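PDB 5GZS: GGDEF family protein from Vibrio cholerae, which is probably a membrane-bound diguanylate cyclase that makes the second messenger cyclic di-GMP, its periplasmic portion binding arginine in one of two regions related to solute-binding proteins. Local coordinates for residues A[101-106]-A[136-141]; A[108-113]-A[160-165]; A[319-324]-A[376-381]; A[338-343]-A[365-370]. All coordinates share one frame; numbering follows the deposited sequence.

Contact 1: A[101-106]-A[136-141]. With ARG (arginine), chain B.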
loop_
_atom_site.group_PDB
_atom_site.type_symbol
_atom_site.label_atom_id
_atom_site.label_comp_id
_atom_site.label_asym_id
_atom_site.label_seq_id
_atom_site.Cartn_x
_atom_site.Cartn_y
_atom_site.Cartn_z
ATOM N N THR A 101 14.458 -20.582 -14.433
ATOM C CA THR A 101 14.459 -20.054 -13.076
ATOM C C THR A 101 13.062 -19.889 -12.531
ATOM O O THR A 101 12.071 -19.960 -13.250
ATOM C CB THR A 101 15.162 -18.679 -12.952
ATOM O OG1 THR A 101 14.430 -17.691 -13.690
ATOM C CG2 THR A 101 16.605 -18.754 -13.426
ATOM N N THR A 102 13.023 -19.647 -11.235
ATOM C CA THR A 102 11.807 -19.397 -10.509
ATOM C C THR A 102 11.273 -17.993 -10.829
ATOM O O THR A 102 10.129 -17.662 -10.501
ATOM C CB THR A 102 12.070 -19.560 -8.998
ATOM O OG1 THR A 102 10.860 -19.908 -8.322
ATOM C CG2 THR A 102 12.663 -18.288 -8.407
ATOM N N TYR A 103 12.096 -17.192 -11.508
ATOM C CA TYR A 103 11.798 -15.776 -11.749
ATOM C C TYR A 103 10.652 -15.517 -12.729
ATOM O O TYR A 103 10.039 -14.437 -12.710
ATOM C CB TYR A 103 13.055 -15.058 -12.247
ATOM C CG TYR A 103 14.195 -15.051 -11.236
ATOM C CD1 TYR A 103 13.947 -15.225 -9.883
ATOM C CD2 TYR A 103 15.516 -14.848 -11.642
ATOM C CE1 TYR A 103 14.986 -15.213 -8.950
ATOM C CE2 TYR A 103 16.563 -14.837 -10.720
ATOM C CZ TYR A 103 16.295 -15.020 -9.372
ATOM O OH TYR A 103 17.334 -14.997 -8.445
ATOM N N GLY A 104 10.365 -16.493 -13.587
ATOM C CA GLY A 104 9.243 -16.390 -14.502
ATOM C C GLY A 104 7.969 -16.210 -13.706
ATOM O O GLY A 104 7.247 -15.221 -13.866
ATOM N N THR A 105 7.723 -17.167 -12.816
ATOM C CA THR A 105 6.558 -17.181 -11.925
ATOM C C THR A 105 6.469 -15.996 -10.958
ATOM O O THR A 105 5.382 -15.497 -10.647
ATOM C CB THR A 105 6.553 -18.486 -11.106
ATOM O OG1 THR A 105 6.320 -19.593 -11.989
ATOM C CG2 THR A 105 5.493 -18.455 -10.011
ATOM N N LEU A 106 7.619 -15.548 -10.474
ATOM C CA LEU A 106 7.634 -14.480 -9.488
ATOM C C LEU A 106 7.182 -13.159 -10.094
ATOM O O LEU A 106 6.471 -12.381 -9.447
ATOM C CB LEU A 106 9.025 -14.317 -8.884
ATOM C CG LEU A 106 9.116 -13.246 -7.795
ATOM C CD1 LEU A 106 8.548 -13.772 -6.494
ATOM C CD2 LEU A 106 10.539 -12.778 -7.608
ATOM N N GLY A 136 15.066 -4.270 -18.809
ATOM C CA GLY A 136 15.769 -4.726 -17.626
ATOM C C GLY A 136 15.737 -6.229 -17.427
ATOM O O GLY A 136 14.794 -6.919 -17.813
ATOM N N VAL A 137 16.779 -6.738 -16.793
ATOM C CA VAL A 137 16.898 -8.163 -16.562
ATOM C C VAL A 137 16.837 -8.471 -15.068
ATOM O O VAL A 137 17.448 -7.772 -14.247
ATOM C CB VAL A 137 18.213 -8.696 -17.159
ATOM C CG1 VAL A 137 18.824 -9.808 -16.290
ATOM C CG2 VAL A 137 18.005 -9.115 -18.616
ATOM N N VAL A 138 16.079 -9.503 -14.713
ATOM C CA VAL A 138 16.060 -9.956 -13.337
ATOM C C VAL A 138 16.933 -11.203 -13.202
ATOM O O VAL A 138 16.643 -12.229 -13.808
ATOM C CB VAL A 138 14.619 -10.239 -12.848
ATOM C CG1 VAL A 138 14.633 -11.037 -11.560
ATOM C CG2 VAL A 138 13.867 -8.927 -12.646
ATOM N N ASP A 139 18.007 -11.113 -12.421
ATOM C CA ASP A 139 18.879 -12.270 -12.236
ATOM C C ASP A 139 19.668 -12.238 -10.924
ATOM O O ASP A 139 19.687 -11.229 -10.201
ATOM C CB ASP A 139 19.841 -12.389 -13.413
ATOM C CG ASP A 139 20.256 -13.834 -13.695
ATOM O OD1 ASP A 139 19.898 -14.749 -12.910
ATOM O OD2 ASP A 139 20.957 -14.048 -14.708
ATOM N N ALA A 140 20.327 -13.352 -10.625
ATOM C CA ALA A 140 21.002 -13.543 -9.336
ATOM C C ALA A 140 22.347 -12.836 -9.241
ATOM O O ALA A 140 22.819 -12.232 -10.198
ATOM C CB ALA A 140 21.189 -15.005 -9.072
ATOM N N ILE A 141 22.961 -12.955 -8.065
ATOM C CA ILE A 141 24.265 -12.362 -7.760
ATOM C C ILE A 141 25.345 -12.811 -8.743
ATOM O O ILE A 141 26.305 -12.084 -8.978
ATOM C CB ILE A 141 24.697 -12.696 -6.291
ATOM C CG1 ILE A 141 25.944 -11.909 -5.875
ATOM C CG2 ILE A 141 24.917 -14.180 -6.110
ATOM C CD1 ILE A 141 26.279 -12.046 -4.411
HETATM N N ARG B . 17.186 -19.678 -7.221
HETATM C CA ARG B . 16.411 -19.444 -8.430
HETATM C C ARG B . 16.037 -20.762 -9.098
HETATM O O ARG B . 15.062 -20.851 -9.842
HETATM C CB ARG B . 17.188 -18.565 -9.394
HETATM C CG ARG B . 18.467 -19.193 -9.913
HETATM C CD ARG B . 19.295 -18.111 -10.571
HETATM N NE ARG B . 20.495 -18.636 -11.186
HETATM C CZ ARG B . 21.567 -19.022 -10.509
HETATM N NH1 ARG B . 21.585 -18.954 -9.181
HETATM N NH2 ARG B . 22.614 -19.491 -11.166
HETATM O OXT ARG B . 16.705 -21.771 -8.908
#

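Contact 2: A[108-113]-A[160-165]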
loop_
_atom_site.group_PDB
_atom_site.type_symbol
_atom_site.label_atom_id
_atom_site.label_comp_id
_atom_site.label_asym_id
_atom_site.label_seq_id
_atom_site.Cartn_x
_atom_site.Cartn_y
_atom_site.Cartn_z
ATOM N N LYS A 108 5.389 -12.549 -12.956
ATOM C CA LYS A 108 4.022 -12.579 -13.455
ATOM C C LYS A 108 3.037 -12.553 -12.293
ATOM O O LYS A 108 1.926 -12.038 -12.421
ATOM C CB LYS A 108 3.792 -13.823 -14.314
ATOM C CG LYS A 108 3.874 -13.568 -15.810
ATOM C CD LYS A 108 2.490 -13.454 -16.428
ATOM C CE LYS A 108 2.469 -12.432 -17.553
ATOM N NZ LYS A 108 1.130 -12.341 -18.196
ATOM N N GLU A 109 3.449 -13.108 -11.156
ATOM C CA GLU A 109 2.600 -13.113 -9.968
ATOM C C GLU A 109 2.561 -11.711 -9.335
ATOM O O GLU A 109 1.524 -11.283 -8.815
ATOM C CB GLU A 109 3.061 -14.171 -8.947
ATOM C CG GLU A 109 2.310 -14.091 -7.610
ATOM C CD GLU A 109 2.783 -15.107 -6.580
ATOM O OE1 GLU A 109 3.196 -16.222 -6.975
ATOM O OE2 GLU A 109 2.740 -14.780 -5.371
ATOM N N HIS A 110 3.668 -10.980 -9.414
ATOM C CA HIS A 110 3.713 -9.636 -8.835
ATOM C C HIS A 110 3.590 -8.495 -9.863
ATOM O O HIS A 110 3.224 -7.372 -9.500
ATOM C CB HIS A 110 4.998 -9.455 -8.015
ATOM C CG HIS A 110 5.056 -10.320 -6.794
ATOM N ND1 HIS A 110 5.674 -11.555 -6.786
ATOM C CD2 HIS A 110 4.544 -10.145 -5.556
ATOM C CE1 HIS A 110 5.541 -12.099 -5.591
ATOM N NE2 HIS A 110 4.863 -11.264 -4.824
ATOM N N TYR A 111 3.882 -8.764 -11.134
ATOM C CA TYR A 111 3.777 -7.721 -12.157
ATOM C C TYR A 111 3.343 -8.261 -13.510
ATOM O O TYR A 111 4.083 -8.135 -14.484
ATOM C CB TYR A 111 5.113 -7.006 -12.335
ATOM C CG TYR A 111 5.523 -6.106 -11.197
ATOM C CD1 TYR A 111 4.939 -4.852 -11.023
ATOM C CD2 TYR A 111 6.527 -6.492 -10.306
ATOM C CE1 TYR A 111 5.341 -4.012 -9.981
ATOM C CE2 TYR A 111 6.926 -5.659 -9.267
ATOM C CZ TYR A 111 6.332 -4.426 -9.113
ATOM O OH TYR A 111 6.740 -3.616 -8.080
ATOM N N PRO A 112 2.138 -8.837 -13.589
ATOM C CA PRO A 112 1.757 -9.628 -14.770
ATOM C C PRO A 112 1.777 -8.874 -16.104
ATOM O O PRO A 112 1.805 -9.528 -17.149
ATOM C CB PRO A 112 0.326 -10.091 -14.438
ATOM C CG PRO A 112 -0.152 -9.169 -13.377
ATOM C CD PRO A 112 1.062 -8.771 -12.586
ATOM N N TYR A 113 1.788 -7.539 -16.063
ATOM C CA TYR A 113 1.645 -6.719 -17.277
ATOM C C TYR A 113 2.939 -6.641 -18.058
ATOM O O TYR A 113 2.943 -6.700 -19.289
ATOM C CB TYR A 113 1.163 -5.300 -16.945
ATOM C CG TYR A 113 1.556 -4.241 -17.974
ATOM C CD1 TYR A 113 0.861 -4.118 -19.179
ATOM C CD2 TYR A 113 2.599 -3.345 -17.731
ATOM C CE1 TYR A 113 1.203 -3.151 -20.124
ATOM C CE2 TYR A 113 2.950 -2.365 -18.673
ATOM C CZ TYR A 113 2.246 -2.279 -19.863
ATOM O OH TYR A 113 2.580 -1.328 -20.799
ATOM N N GLN A 160 12.136 -6.297 -1.689
ATOM C CA GLN A 160 11.104 -5.710 -2.537
ATOM C C GLN A 160 10.036 -6.748 -2.850
ATOM O O GLN A 160 8.875 -6.436 -3.099
ATOM C CB GLN A 160 11.703 -5.210 -3.861
ATOM C CG GLN A 160 12.685 -4.091 -3.725
ATOM C CD GLN A 160 12.006 -2.754 -3.617
ATOM O OE1 GLN A 160 10.853 -2.664 -3.197
ATOM N NE2 GLN A 160 12.719 -1.696 -3.990
ATOM N N LEU A 161 10.469 -7.996 -2.881
ATOM C CA LEU A 161 9.625 -9.094 -3.291
ATOM C C LEU A 161 9.935 -10.269 -2.405
ATOM O O LEU A 161 11.044 -10.387 -1.909
ATOM C CB LEU A 161 9.860 -9.468 -4.748
ATOM C CG LEU A 161 9.329 -8.567 -5.853
ATOM C CD1 LEU A 161 9.746 -9.131 -7.209
ATOM C CD2 LEU A 161 7.822 -8.485 -5.768
ATOM N N PRO A 162 8.960 -11.146 -2.198
ATOM C CA PRO A 162 9.275 -12.349 -1.439
ATOM C C PRO A 162 10.164 -13.278 -2.255
ATOM O O PRO A 162 9.625 -14.080 -3.034
ATOM C CB PRO A 162 7.900 -12.987 -1.195
ATOM C CG PRO A 162 6.898 -11.974 -1.636
ATOM C CD PRO A 162 7.567 -11.138 -2.659
ATOM N N ILE A 163 11.487 -13.164 -2.093
ATOM C CA ILE A 163 12.424 -14.061 -2.772
ATOM C C ILE A 163 12.658 -15.303 -1.953
ATOM O O ILE A 163 13.245 -15.245 -0.892
ATOM C CB ILE A 163 13.780 -13.403 -3.045
ATOM C CG1 ILE A 163 13.593 -12.143 -3.897
ATOM C CG2 ILE A 163 14.712 -14.404 -3.740
ATOM C CD1 ILE A 163 13.049 -12.437 -5.307
ATOM N N GLN A 164 12.192 -16.430 -2.456
ATOM C CA GLN A 164 12.255 -17.687 -1.719
ATOM C C GLN A 164 13.681 -18.055 -1.374
ATOM O O GLN A 164 14.577 -17.829 -2.163
ATOM C CB GLN A 164 11.617 -18.800 -2.540
ATOM C CG GLN A 164 10.251 -18.425 -3.079
ATOM C CD GLN A 164 9.573 -19.574 -3.790
ATOM O OE1 GLN A 164 10.232 -20.434 -4.382
ATOM N NE2 GLN A 164 8.249 -19.600 -3.738
ATOM N N PRO A 165 13.903 -18.623 -0.184
ATOM C CA PRO A 165 15.221 -19.208 0.104
ATOM C C PRO A 165 15.620 -20.256 -0.929
ATOM O O PRO A 165 14.835 -20.629 -1.809
ATOM C CB PRO A 165 15.033 -19.846 1.491
ATOM C CG PRO A 165 13.989 -18.997 2.126
ATOM C CD PRO A 165 13.030 -18.633 1.003
#

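Contact 3: A[319-324]-A[376-381]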
loop_
_atom_site.group_PDB
_atom_site.type_symbol
_atom_site.label_atom_id
_atom_site.label_comp_id
_atom_site.label_asym_id
_atom_site.label_seq_id
_atom_site.Cartn_x
_atom_site.Cartn_y
_atom_site.Cartn_z
ATOM N N GLU A 319 -9.148 16.493 22.311
ATOM C CA GLU A 319 -9.582 15.178 22.774
ATOM C C GLU A 319 -11.106 15.145 23.000
ATOM O O GLU A 319 -11.675 16.147 23.415
ATOM C CB GLU A 319 -8.849 14.828 24.061
ATOM C CG GLU A 319 -9.087 13.436 24.557
ATOM C CD GLU A 319 -8.478 13.173 25.919
ATOM O OE1 GLU A 319 -7.481 13.836 26.243
ATOM O OE2 GLU A 319 -8.984 12.317 26.674
ATOM N N HIS A 320 -11.749 14.007 22.737
ATOM C CA HIS A 320 -13.177 13.822 23.041
ATOM C C HIS A 320 -14.134 14.626 22.152
ATOM O O HIS A 320 -15.355 14.529 22.281
ATOM C CB HIS A 320 -13.450 14.135 24.516
ATOM C CG HIS A 320 -13.007 13.058 25.455
ATOM N ND1 HIS A 320 -11.699 12.630 25.532
ATOM C CD2 HIS A 320 -13.697 12.321 26.356
ATOM C CE1 HIS A 320 -11.603 11.676 26.441
ATOM N NE2 HIS A 320 -12.801 11.469 26.956
ATOM N N TYR A 321 -13.558 15.414 21.256
ATOM C CA TYR A 321 -14.274 16.265 20.319
ATOM C C TYR A 321 -14.671 15.580 19.006
ATOM O O TYR A 321 -13.808 15.241 18.190
ATOM C CB TYR A 321 -13.403 17.482 20.003
ATOM C CG TYR A 321 -13.949 18.400 18.930
ATOM C CD1 TYR A 321 -14.862 19.400 19.249
ATOM C CD2 TYR A 321 -13.525 18.299 17.612
ATOM C CE1 TYR A 321 -15.359 20.246 18.290
ATOM C CE2 TYR A 321 -14.023 19.142 16.639
ATOM C CZ TYR A 321 -14.941 20.118 16.987
ATOM O OH TYR A 321 -15.441 20.971 16.031
ATOM N N LYS A 322 -15.975 15.407 18.806
ATOM C CA LYS A 322 -16.563 14.973 17.532
ATOM C C LYS A 322 -16.017 13.655 16.972
ATOM O O LYS A 322 -15.909 13.488 15.759
ATOM C CB LYS A 322 -16.395 16.068 16.479
ATOM C CG LYS A 322 -17.247 17.287 16.715
ATOM C CD LYS A 322 -17.221 18.225 15.521
ATOM C CE LYS A 322 -18.340 19.267 15.601
ATOM N NZ LYS A 322 -19.649 18.699 15.171
ATOM N N ASP A 323 -15.687 12.717 17.848
ATOM C CA ASP A 323 -15.193 11.423 17.405
ATOM C C ASP A 323 -16.143 10.706 16.442
ATOM O O ASP A 323 -17.351 10.607 16.687
ATOM C CB ASP A 323 -14.923 10.527 18.614
ATOM C CG ASP A 323 -14.192 11.253 19.722
ATOM O OD1 ASP A 323 -13.382 12.158 19.402
ATOM O OD2 ASP A 323 -14.438 10.925 20.908
ATOM N N ASP A 324 -15.564 10.217 15.344
ATOM C CA ASP A 324 -16.258 9.401 14.348
ATOM C C ASP A 324 -17.411 10.132 13.682
ATOM O O ASP A 324 -18.342 9.511 13.181
ATOM C CB ASP A 324 -16.758 8.113 14.987
ATOM C CG ASP A 324 -15.636 7.292 15.572
ATOM O OD1 ASP A 324 -14.528 7.331 14.992
ATOM O OD2 ASP A 324 -15.864 6.610 16.600
ATOM N N VAL A 376 -9.381 27.125 17.107
ATOM C CA VAL A 376 -9.476 26.228 15.969
ATOM C C VAL A 376 -9.808 24.804 16.473
ATOM O O VAL A 376 -9.642 24.497 17.662
ATOM C CB VAL A 376 -8.156 26.230 15.172
ATOM C CG1 VAL A 376 -7.108 25.358 15.853
ATOM C CG2 VAL A 376 -8.380 25.839 13.720
ATOM N N ASP A 377 -10.281 23.939 15.579
ATOM C CA ASP A 377 -10.782 22.625 15.992
ATOM C C ASP A 377 -9.957 21.430 15.523
ATOM O O ASP A 377 -9.978 20.379 16.172
ATOM C CB ASP A 377 -12.206 22.454 15.503
ATOM C CG ASP A 377 -13.133 23.523 16.041
ATOM O OD1 ASP A 377 -13.718 23.296 17.121
ATOM O OD2 ASP A 377 -13.281 24.581 15.385
ATOM N N TYR A 378 -9.263 21.591 14.392
ATOM C CA TYR A 378 -8.394 20.559 13.811
ATOM C C TYR A 378 -7.148 21.217 13.237
ATOM O O TYR A 378 -7.245 22.215 12.520
ATOM C CB TYR A 378 -9.092 19.766 12.688
ATOM C CG TYR A 378 -10.304 18.926 13.088
ATOM C CD1 TYR A 378 -11.584 19.452 13.060
ATOM C CD2 TYR A 378 -10.158 17.597 13.455
ATOM C CE1 TYR A 378 -12.679 18.679 13.412
ATOM C CE2 TYR A 378 -11.244 16.821 13.807
ATOM C CZ TYR A 378 -12.504 17.362 13.789
ATOM O OH TYR A 378 -13.592 16.577 14.141
ATOM N N ILE A 379 -5.979 20.660 13.537
ATOM C CA ILE A 379 -4.742 21.172 12.963
ATOM C C ILE A 379 -3.999 20.032 12.285
ATOM O O ILE A 379 -4.167 18.867 12.659
ATOM C CB ILE A 379 -3.853 21.835 14.029
ATOM C CG1 ILE A 379 -3.207 20.784 14.924
ATOM C CG2 ILE A 379 -4.668 22.796 14.886
ATOM C CD1 ILE A 379 -2.525 21.362 16.138
ATOM N N VAL A 380 -3.198 20.354 11.274
ATOM C CA VAL A 380 -2.555 19.312 10.490
ATOM C C VAL A 380 -1.157 18.995 10.988
ATOM O O VAL A 380 -0.260 19.833 10.957
ATOM C CB VAL A 380 -2.440 19.678 9.005
ATOM C CG1 VAL A 380 -1.822 18.511 8.238
ATOM C CG2 VAL A 380 -3.782 20.033 8.430
ATOM N N LEU A 381 -0.961 17.765 11.426
ATOM C CA LEU A 381 0.378 17.328 11.727
ATOM C C LEU A 381 0.711 16.037 11.025
ATOM O O LEU A 381 -0.157 15.269 10.604
ATOM C CB LEU A 381 0.585 17.164 13.232
ATOM C CG LEU A 381 0.630 18.475 14.015
ATOM C CD1 LEU A 381 0.943 18.202 15.475
ATOM C CD2 LEU A 381 1.670 19.377 13.408
#

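Contact 4: A[338-343]-A[365-370]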
loop_
_atom_site.group_PDB
_atom_site.type_symbol
_atom_site.label_atom_id
_atom_site.label_comp_id
_atom_site.label_asym_id
_atom_site.label_seq_id
_atom_site.Cartn_x
_atom_site.Cartn_y
_atom_site.Cartn_z
ATOM N N GLY A 338 -6.422 24.585 11.327
ATOM C CA GLY A 338 -5.272 25.442 11.489
ATOM C C GLY A 338 -4.047 24.899 10.799
ATOM O O GLY A 338 -3.671 23.741 11.016
ATOM N N VAL A 339 -3.422 25.738 9.972
ATOM C CA VAL A 339 -2.115 25.432 9.395
ATOM C C VAL A 339 -1.139 26.565 9.679
ATOM O O VAL A 339 -1.543 27.630 10.145
ATOM C CB VAL A 339 -2.180 25.205 7.869
ATOM C CG1 VAL A 339 -0.959 24.406 7.401
ATOM C CG2 VAL A 339 -3.442 24.452 7.494
ATOM N N ILE A 340 0.143 26.315 9.412
ATOM C CA ILE A 340 1.186 27.327 9.435
ATOM C C ILE A 340 1.331 27.996 8.057
ATOM O O ILE A 340 1.330 27.315 7.024
ATOM C CB ILE A 340 2.529 26.705 9.837
ATOM C CG1 ILE A 340 2.353 25.825 11.077
ATOM C CG2 ILE A 340 3.552 27.786 10.081
ATOM C CD1 ILE A 340 3.596 25.032 11.436
ATOM N N LYS A 341 1.454 29.321 8.039
ATOM C CA LYS A 341 1.572 30.052 6.774
ATOM C C LYS A 341 2.813 29.619 5.968
ATOM O O LYS A 341 3.898 29.422 6.525
ATOM C CB LYS A 341 1.603 31.564 7.031
ATOM C CG LYS A 341 1.336 32.406 5.788
ATOM C CD LYS A 341 1.825 33.844 5.924
ATOM C CE LYS A 341 3.322 33.914 5.700
ATOM N NZ LYS A 341 3.765 35.077 4.863
ATOM N N ASP A 342 2.626 29.451 4.659
ATOM C CA ASP A 342 3.655 28.953 3.733
ATOM C C ASP A 342 4.123 27.527 4.013
ATOM O O ASP A 342 4.997 27.016 3.309
ATOM C CB ASP A 342 4.882 29.878 3.706
ATOM C CG ASP A 342 4.519 31.337 3.444
ATOM O OD1 ASP A 342 3.698 31.604 2.545
ATOM O OD2 ASP A 342 5.104 32.226 4.092
ATOM N N ASP A 343 3.549 26.877 5.021
ATOM C CA ASP A 343 3.940 25.505 5.330
ATOM C C ASP A 343 3.414 24.588 4.222
ATOM O O ASP A 343 2.452 24.928 3.531
ATOM C CB ASP A 343 3.409 25.072 6.706
ATOM C CG ASP A 343 3.598 23.574 6.974
ATOM O OD1 ASP A 343 4.715 23.069 6.720
ATOM O OD2 ASP A 343 2.630 22.906 7.428
ATOM N N GLU A 365 4.053 25.730 17.456
ATOM C CA GLU A 365 3.729 26.239 18.796
ATOM C C GLU A 365 2.429 27.031 18.883
ATOM O O GLU A 365 1.562 26.783 19.739
ATOM C CB GLU A 365 4.869 27.132 19.278
ATOM C CG GLU A 365 5.777 26.505 20.340
ATOM C CD GLU A 365 5.183 26.632 21.736
ATOM O OE1 GLU A 365 4.766 27.748 22.112
ATOM O OE2 GLU A 365 5.127 25.620 22.468
ATOM N N GLU A 366 2.320 28.009 17.996
ATOM C CA GLU A 366 1.152 28.883 17.914
ATOM C C GLU A 366 -0.046 28.115 17.352
ATOM O O GLU A 366 -1.183 28.300 17.802
ATOM C CB GLU A 366 1.500 30.094 17.050
ATOM C CG GLU A 366 0.535 31.251 17.056
ATOM C CD GLU A 366 0.924 32.250 15.988
ATOM O OE1 GLU A 366 1.958 32.017 15.326
ATOM O OE2 GLU A 366 0.215 33.255 15.803
ATOM N N LYS A 367 0.232 27.248 16.371
ATOM C CA LYS A 367 -0.773 26.375 15.766
ATOM C C LYS A 367 -1.400 25.504 16.850
ATOM O O LYS A 367 -2.615 25.508 17.044
ATOM C CB LYS A 367 -0.149 25.511 14.655
ATOM C CG LYS A 367 -1.106 24.494 14.004
ATOM C CD LYS A 367 -0.630 24.006 12.623
ATOM C CE LYS A 367 0.652 23.193 12.708
ATOM N NZ LYS A 367 1.186 22.805 11.359
ATOM N N VAL A 368 -0.559 24.778 17.575
ATOM C CA VAL A 368 -1.035 23.981 18.692
ATOM C C VAL A 368 -1.838 24.794 19.714
ATOM O O VAL A 368 -2.976 24.433 20.052
ATOM C CB VAL A 368 0.119 23.311 19.430
ATOM C CG1 VAL A 368 -0.418 22.612 20.676
ATOM C CG2 VAL A 368 0.876 22.345 18.506
ATOM N N GLN A 369 -1.268 25.891 20.206
ATOM C CA GLN A 369 -1.952 26.654 21.256
ATOM C C GLN A 369 -3.337 27.133 20.795
ATOM O O GLN A 369 -4.272 27.287 21.598
ATOM C CB GLN A 369 -1.096 27.840 21.716
ATOM C CG GLN A 369 -0.086 27.486 22.816
ATOM C CD GLN A 369 -0.743 27.233 24.167
ATOM O OE1 GLN A 369 -1.786 27.821 24.499
ATOM N NE2 GLN A 369 -0.143 26.343 24.950
ATOM N N ALA A 370 -3.465 27.348 19.491
ATOM C CA ALA A 370 -4.741 27.714 18.902
ATOM C C ALA A 370 -5.761 26.593 19.067
ATOM O O ALA A 370 -6.928 26.848 19.360
ATOM C CB ALA A 370 -4.557 28.049 17.448
#

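Contact 1: A[101-106]-A[136-141]
Tyr103 reaches from helix 103-110 to strand 137-140, and its ring carries nearly all of this contact. CG lies anti to the carbonyl carbon (chi1 -63°), which sends the ring out across Val138, Asp139 and Ala140. CG1 of Val138 sits over one face in a CH-pi contact, 4.2 Å from the centroid of the Tyr103 ring and displaced toward its rim. At the edge, CE2 of Tyr103 comes 4.0 Å from OD1 of Asp139, whose carboxylate stands almost upright to the ring, the two planes 84° apart. That same OD1 accepts the backbone N of Ala140 at 2.7 Å, from above the carboxylate plane, while OD2 is taken by Tyr119; both oxygens are therefore occupied and the group's rotation is fixed. The phenol OH, 3.9 Å from CB of Ala140, finds its polar partner in Thr79.

This is one wall of the arginine pocket. CZ of Tyr103 lies 3.7 Å from CB of the ligand, against its aliphatic chain, and CB of Ala140 touches the ligand's CD. Thr102 N donates to the ligand carboxylate O at 2.7 Å. Just before it, OG1 of Thr101 accepts the N of Tyr103 at 3.2 Å, a capping bond in the turn that leads into the helix; the same OG1 is hydrogen-bonded to Pro98 O. Strand 137-140 pairs antiparallel with strand 79-83, and Gly136 and Val138 also make backbone hydrogen bonds with Gly96 of strand 94-98. Ile141 rests on the long helix 189-218.

Contact 2: A[108-113]-A[160-165]
The backbones of His110 and Leu161 come no nearer than 8.1 Å between CA atoms, with helix 103-110 ending beside the irregular loop that links strands 153-156 and 166-170. It is a helix-end-to-loop contact within the arginine-binding domain, whose sequence belongs to the family 3 solute-binding proteins. No hydrogen bond crosses it; the imidazole of His110 does the work against two apolar side chains.

Leu161 lays CD2 over one face of the ring, a CH-pi contact 3.7 Å from the centroid of the His110 imidazole and 22° off its normal. The two side chains run past one another in opposite directions, which carries the methyl along the ring toward CG. On the opposite face, CG of Glu109 lies against the rim, and the imidazole is thus sandwiched between aliphatic groups. Its orientation has a polar cause too: ND1 is hydrogen-bonded to the carbonyl O of Leu106, one turn back in the same helix. With CG of His110 placed beside the backbone N (chi1 -66°), the ring extends forward to the loop and still reaches that carbonyl.

The loop also meets the second subunit: Pro162 packs on Met352 of that chain and the carbonyl O of Ile163 is hydrogen-bonded to its Ser330. Within the contact, Pro162 comes from the opposite direction and meets the imidazole obliquely, its CD 3.5 Å from NE2 of His110.

Contact 3: A[319-324]-A[376-381]
CA atoms of Tyr321 and Asp377 lie 8.4 Å apart where the irregular loop 319-324 passes the start of strand 378-382, a central strand of a mixed five-stranded sheet. Here the loop leaving strand 312-318 folds back beside the neighbouring antiparallel strand, in the part of the chain that matches a second family 3 solute-binding sequence.

Two tyrosines carry the contact as an offset edge-to-face pair, the edge of Tyr321 turned to the face of Tyr378 with 5.5 Å between ring centroids and 65° between planes. CE2 of Tyr321 makes the closest approach, 3.5 Å from CE1 of Tyr378. Tyr321 holds its CG anti to the backbone N (chi1 174°), a setting that swings the ring off the loop and down to the strand. CG of Lys322 then covers the centre of one face of Tyr321, 3.6 Å above the ring plane, and CB of Lys322 meets the phenol oxygen of Tyr378.

Charged groups collect at the other end of Tyr321. Its OH is hydrogen-bonded to Glu335, its ring takes a cation-pi contact from Arg318, and the carboxylate of Asp377 is held by salt bridges to Arg318 and Arg336. These arginines probably keep Asp377 ionised despite its burial. The carboxylate leans only 23° from the plane of the Tyr321 ring, with OD1 of Asp377 3.1 Å from the OH of Tyr321.

Contact 4: A[338-343]-A[365-370]
Lys367, with by far the most surface buried here, threads its aliphatic chain between helix 364-372 and strand 337-340. CG anti to the backbone N and a nearly extended chi2 bring its CD 3.4 Å from the carbonyl O of Gly338; the bend at chi3 (66°) then turns CE and NZ along Ile340. There the two side chains cross at about a right angle: CE of Lys367 packs 3.5 Å from CG1 of Ile340, and the amino group ends beside the same isoleucine.

Gly338 faces the helix with bare backbone, and its CA comes within 6.3 Å of the CA of Lys367. The buried ammonium has a weak hydrogen bond to the carbonyl O of Val380. Asp343 OD2, 4.2 Å from NZ of Lys367, lies beyond a salt bridge but would probably still favour the charge; that carboxylate caps the next helix through the N of Phe345.

Strand and helix segments run nearly antiparallel, their axes 8.2 Å apart. Helix 364-372 makes the beta-alpha-beta crossover from strand 359-361 to strand 378-382, packing over strand 337-340, which lies between and parallel to those two in the sheet.

From the N terminus, both early contacts use helix 103-110: contact 1 closes its loop at strand 137-140, and contact 2, begun before that, closes later at 160-165, so the two cross. They meet through Leu106, whose CD2 lies 3.8 Å from CD1 of Leu161, linking the arginine pocket wall to the loop at the subunit interface. Further along, contact 3 spans 319-324 to 376-381 and encloses contact 4 entirely. This pair shares one sheet, where the Tyr378 O and Gly338 N are probably hydrogen-bonded between neighbouring strands. Contacts 1 and 3, with centres about 49 Å apart, lie in different solute-binding-like regions, on opposite sides of the chain's centre.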